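Local atomic coordinates of smoothened (Xenopus laevis, PDB entry 5KZZ), a protein that transduces Hedgehog signals, probably as a G protein-coupled receptor, its extracellular cysteine-rich domain being a site of sterol binding. Residues V85-R97 / L113-E127. Numbering follows the deposited sequence. Where two conformers were deposited one is given.
Sequences VELPSQGLCQTTR and LKCTTDYFPEGCPNE. With ZN (zinc ion), chain C; ZN (zinc ion), chain D.
The disulfide between Cys93 and Cys115 ties helix 90-97 to the C-terminal loop of the Frizzled-type cysteine-rich domain, its SG atoms 2.1 Å apart and chi3 at -88°. The bridge lies against Phe120: Cys93 SG sits over one ring face, 4.0 Å from the centroid, with Cys93 CB making a CH-pi contact on that same face, while Tyr119 CD2 lies over the opposite face, toward its rim. Pro88 CG reaches Phe120 CD1 obliquely at 3.7 Å, and Leu71 of helix 62-76 packs on both residues. Beside this apolar cluster, the Gln90 amide spans the loop. The Gln90 side chain runs out opposite its backbone N (chi1 177°) before bending at chi2; Gln90 NE2 donates to Cys115 O (2.9 Å) and Phe120 O (2.8 Å), both within the amide plane, and Gln90 OE1 accepts from Gln94 NE2 (2.8 Å), so three bonds fix the rotation of the amide. Gln90 N also donates to Pro121 O. Cys115, with positive phi, is the C-prime residue of a Schellman motif ending helix 110-114. At the start of helix 90-97, Ser89 OG caps by accepting from Leu92 N, and Gly91 N donates a hydrogen bond to Glu127 OE1 (2.9 Å), arriving from above the carboxylate plane. That carboxylate chelates a zinc ion through both oxygens; Glu122 OE1 binds the same zinc and Glu122 OE2 a second, so its carboxylate bridges the metals. At the far end of helix 90-97, Cys115 SG lies over one face of the Arg97 guanidinium, toward its rim, and Arg97 NH1 donates to Leu113 O (3.2 Å). Leu87 CD2 packs on Pro121 CD, close to the Cys10-Cys124 disulfide.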
# COMPACT_ATOMS: atom_id res chain seq x y z
N VAL A 85 -7.01 10.57 0.47
CA VAL A 85 -6.12 9.52 0.04
C VAL A 85 -6.94 8.43 -0.64
O VAL A 85 -8.07 8.16 -0.24
CB VAL A 85 -5.31 8.97 1.23
CG1 VAL A 85 -6.20 8.26 2.22
CG2 VAL A 85 -4.28 8.04 0.75
N GLU A 86 -6.39 7.83 -1.69
CA GLU A 86 -7.01 6.70 -2.37
C GLU A 86 -6.64 5.40 -1.63
O GLU A 86 -5.50 5.25 -1.21
CB GLU A 86 -6.54 6.66 -3.83
CG GLU A 86 -7.14 5.56 -4.70
CD GLU A 86 -8.59 5.24 -4.38
OE1 GLU A 86 -9.42 6.17 -4.31
OE2 GLU A 86 -8.90 4.04 -4.19
N LEU A 87 -7.61 4.50 -1.46
CA LEU A 87 -7.38 3.20 -0.80
C LEU A 87 -6.91 2.13 -1.79
O LEU A 87 -7.24 2.22 -2.98
CB LEU A 87 -8.65 2.72 -0.10
CG LEU A 87 -8.81 3.14 1.36
CD1 LEU A 87 -8.88 4.65 1.47
CD2 LEU A 87 -10.04 2.50 1.95
N PRO A 88 -6.16 1.11 -1.32
CA PRO A 88 -5.80 -0.03 -2.18
C PRO A 88 -7.06 -0.78 -2.59
O PRO A 88 -7.99 -0.89 -1.79
CB PRO A 88 -4.91 -0.90 -1.29
CG PRO A 88 -5.31 -0.54 0.11
CD PRO A 88 -5.65 0.93 0.05
N SER A 89 -7.12 -1.27 -3.81
CA SER A 89 -8.36 -1.83 -4.32
C SER A 89 -8.57 -3.30 -3.97
O SER A 89 -7.61 -4.05 -3.74
CB SER A 89 -8.42 -1.66 -5.84
OG SER A 89 -7.44 -2.46 -6.46
N GLN A 90 -9.84 -3.72 -3.97
CA GLN A 90 -10.17 -5.12 -3.82
C GLN A 90 -9.45 -5.97 -4.89
O GLN A 90 -8.91 -7.03 -4.58
CB GLN A 90 -11.69 -5.29 -3.89
CG GLN A 90 -12.17 -6.71 -3.81
CD GLN A 90 -11.99 -7.36 -2.45
OE1 GLN A 90 -12.04 -8.58 -2.36
NE2 GLN A 90 -11.78 -6.56 -1.39
N GLY A 91 -9.42 -5.48 -6.13
CA GLY A 91 -8.81 -6.23 -7.21
C GLY A 91 -7.33 -6.44 -6.99
O GLY A 91 -6.81 -7.54 -7.16
N LEU A 92 -6.64 -5.38 -6.59
CA LEU A 92 -5.22 -5.51 -6.28
C LEU A 92 -4.97 -6.51 -5.14
O LEU A 92 -4.08 -7.34 -5.23
CB LEU A 92 -4.65 -4.14 -5.92
CG LEU A 92 -3.18 -4.12 -5.53
CD1 LEU A 92 -2.32 -4.69 -6.64
CD2 LEU A 92 -2.80 -2.67 -5.26
N CYS A 93 -5.77 -6.46 -4.08
CA CYS A 93 -5.64 -7.45 -3.01
C CYS A 93 -5.86 -8.88 -3.51
O CYS A 93 -5.08 -9.78 -3.19
CB CYS A 93 -6.60 -7.15 -1.87
SG CYS A 93 -6.47 -8.34 -0.48
N GLN A 94 -6.90 -9.11 -4.31
CA GLN A 94 -7.22 -10.49 -4.69
C GLN A 94 -6.15 -11.08 -5.59
O GLN A 94 -5.86 -12.27 -5.53
CB GLN A 94 -8.59 -10.58 -5.37
CG GLN A 94 -9.76 -10.56 -4.36
CD GLN A 94 -11.08 -11.03 -4.95
OE1 GLN A 94 -11.13 -11.90 -5.83
NE2 GLN A 94 -12.18 -10.47 -4.45
N THR A 95 -5.53 -10.25 -6.41
CA THR A 95 -4.49 -10.76 -7.28
C THR A 95 -3.25 -11.12 -6.48
O THR A 95 -2.58 -12.11 -6.79
CB THR A 95 -4.09 -9.76 -8.35
OG1 THR A 95 -3.41 -8.65 -7.75
CG2 THR A 95 -5.30 -9.27 -9.07
N THR A 96 -2.95 -10.33 -5.46
CA THR A 96 -1.73 -10.50 -4.69
C THR A 96 -1.81 -11.74 -3.80
O THR A 96 -0.79 -12.36 -3.50
CB THR A 96 -1.45 -9.24 -3.85
OG1 THR A 96 -1.50 -8.09 -4.72
CG2 THR A 96 -0.09 -9.31 -3.20
N ARG A 97 -3.02 -12.08 -3.39
CA ARG A 97 -3.27 -13.20 -2.50
C ARG A 97 -2.74 -14.52 -3.03
O ARG A 97 -2.34 -15.37 -2.26
CB ARG A 97 -4.78 -13.37 -2.24
CG ARG A 97 -5.29 -12.69 -1.01
CD ARG A 97 -6.55 -13.38 -0.49
NE ARG A 97 -7.54 -13.61 -1.54
CZ ARG A 97 -8.85 -13.60 -1.34
NH1 ARG A 97 -9.33 -13.36 -0.12
NH2 ARG A 97 -9.69 -13.82 -2.34
N LEU A 113 -5.30 -11.44 3.93
CA LEU A 113 -5.69 -12.82 3.66
C LEU A 113 -7.18 -12.92 3.27
O LEU A 113 -7.56 -13.77 2.47
CB LEU A 113 -5.41 -13.71 4.88
CG LEU A 113 -4.16 -13.49 5.74
CD1 LEU A 113 -3.90 -14.72 6.59
CD2 LEU A 113 -2.92 -13.16 4.91
N LYS A 114 -8.00 -12.03 3.83
CA LYS A 114 -9.44 -12.04 3.59
C LYS A 114 -9.85 -11.05 2.50
O LYS A 114 -10.97 -11.12 1.95
CB LYS A 114 -10.16 -11.74 4.93
CG LYS A 114 -11.65 -11.38 4.85
CD LYS A 114 -12.55 -12.59 4.70
CE LYS A 114 -14.03 -12.23 4.83
NZ LYS A 114 -14.58 -12.32 6.22
N CYS A 115 -8.92 -10.15 2.15
CA CYS A 115 -9.18 -8.98 1.31
C CYS A 115 -10.44 -8.27 1.78
O CYS A 115 -11.40 -8.14 1.04
CB CYS A 115 -9.29 -9.38 -0.16
SG CYS A 115 -7.72 -9.92 -0.86
N THR A 116 -10.43 -7.80 3.02
CA THR A 116 -11.63 -7.18 3.57
C THR A 116 -12.01 -5.94 2.78
O THR A 116 -11.15 -5.19 2.31
CB THR A 116 -11.46 -6.81 5.04
OG1 THR A 116 -10.28 -6.03 5.19
CG2 THR A 116 -11.33 -8.05 5.88
N THR A 117 -13.31 -5.74 2.63
CA THR A 117 -13.81 -4.73 1.72
C THR A 117 -13.86 -3.32 2.28
O THR A 117 -14.14 -2.37 1.54
CB THR A 117 -15.21 -5.10 1.23
OG1 THR A 117 -16.04 -5.35 2.37
CG2 THR A 117 -15.13 -6.33 0.36
N ASP A 118 -13.61 -3.15 3.57
CA ASP A 118 -13.46 -1.80 4.09
C ASP A 118 -12.04 -1.29 3.81
O ASP A 118 -11.87 -0.13 3.43
CB ASP A 118 -13.78 -1.74 5.58
CG ASP A 118 -12.89 -2.64 6.42
OD1 ASP A 118 -12.45 -3.70 5.91
OD2 ASP A 118 -12.61 -2.29 7.59
N TYR A 119 -11.05 -2.15 3.95
CA TYR A 119 -9.66 -1.76 3.73
C TYR A 119 -9.28 -1.80 2.25
O TYR A 119 -8.47 -1.00 1.77
CB TYR A 119 -8.74 -2.66 4.54
CG TYR A 119 -7.37 -2.08 4.70
CD1 TYR A 119 -7.07 -1.23 5.76
CD2 TYR A 119 -6.37 -2.37 3.78
CE1 TYR A 119 -5.81 -0.68 5.90
CE2 TYR A 119 -5.11 -1.83 3.91
CZ TYR A 119 -4.83 -0.98 4.97
OH TYR A 119 -3.57 -0.46 5.09
N PHE A 120 -9.86 -2.75 1.53
CA PHE A 120 -9.62 -2.96 0.10
C PHE A 120 -10.96 -2.84 -0.63
O PHE A 120 -11.55 -3.84 -1.02
CB PHE A 120 -8.99 -4.33 -0.15
CG PHE A 120 -7.67 -4.54 0.54
CD1 PHE A 120 -6.52 -3.99 0.04
CD2 PHE A 120 -7.59 -5.32 1.70
CE1 PHE A 120 -5.30 -4.18 0.67
CE2 PHE A 120 -6.39 -5.51 2.35
CZ PHE A 120 -5.24 -4.95 1.83
N PRO A 121 -11.45 -1.61 -0.81
CA PRO A 121 -12.80 -1.44 -1.33
C PRO A 121 -12.95 -1.85 -2.79
O PRO A 121 -12.01 -1.88 -3.60
CB PRO A 121 -13.06 0.06 -1.16
CG PRO A 121 -11.68 0.67 -1.07
CD PRO A 121 -10.85 -0.33 -0.38
N GLU A 122 -14.18 -2.18 -3.13
CA GLU A 122 -14.53 -2.53 -4.48
C GLU A 122 -15.05 -1.30 -5.22
O GLU A 122 -15.63 -0.40 -4.61
CB GLU A 122 -15.57 -3.64 -4.44
CG GLU A 122 -16.12 -4.01 -5.76
CD GLU A 122 -15.18 -4.85 -6.61
OE1 GLU A 122 -13.94 -4.64 -6.65
OE2 GLU A 122 -15.71 -5.73 -7.31
N GLY A 123 -14.82 -1.26 -6.53
CA GLY A 123 -15.37 -0.22 -7.37
C GLY A 123 -14.58 1.07 -7.38
O GLY A 123 -15.13 2.14 -7.63
N CYS A 124 -13.27 0.97 -7.13
CA CYS A 124 -12.40 2.14 -7.07
C CYS A 124 -11.67 2.41 -8.39
O CYS A 124 -11.28 1.48 -9.10
CB CYS A 124 -11.41 1.97 -5.94
SG CYS A 124 -12.24 1.78 -4.36
N PRO A 125 -11.46 3.69 -8.71
CA PRO A 125 -10.89 4.06 -10.01
C PRO A 125 -9.47 3.53 -10.25
O PRO A 125 -9.13 3.28 -11.41
CB PRO A 125 -10.88 5.60 -9.96
CG PRO A 125 -10.95 5.94 -8.50
CD PRO A 125 -11.80 4.87 -7.90
N ASN A 126 -8.67 3.36 -9.20
CA ASN A 126 -7.28 2.95 -9.38
C ASN A 126 -7.07 1.45 -9.39
O ASN A 126 -5.94 0.99 -9.24
CB ASN A 126 -6.38 3.54 -8.29
CG ASN A 126 -6.73 3.02 -6.91
OD1 ASN A 126 -7.83 2.53 -6.67
ND2 ASN A 126 -5.74 3.03 -6.02
N GLU A 127 -8.14 0.67 -9.53
CA GLU A 127 -7.98 -0.77 -9.49
C GLU A 127 -7.29 -1.29 -10.75
O GLU A 127 -6.25 -1.94 -10.67
CB GLU A 127 -9.34 -1.46 -9.32
CG GLU A 127 -9.21 -2.97 -9.15
CD GLU A 127 -10.55 -3.66 -8.96
OE1 GLU A 127 -11.04 -3.72 -7.81
OE2 GLU A 127 -11.11 -4.15 -9.96
ZN ZN C . -12.75 -4.70 -8.34
ZN ZN D . -15.22 -6.53 -8.96
O HOH W 1 -5.55 -0.46 -6.24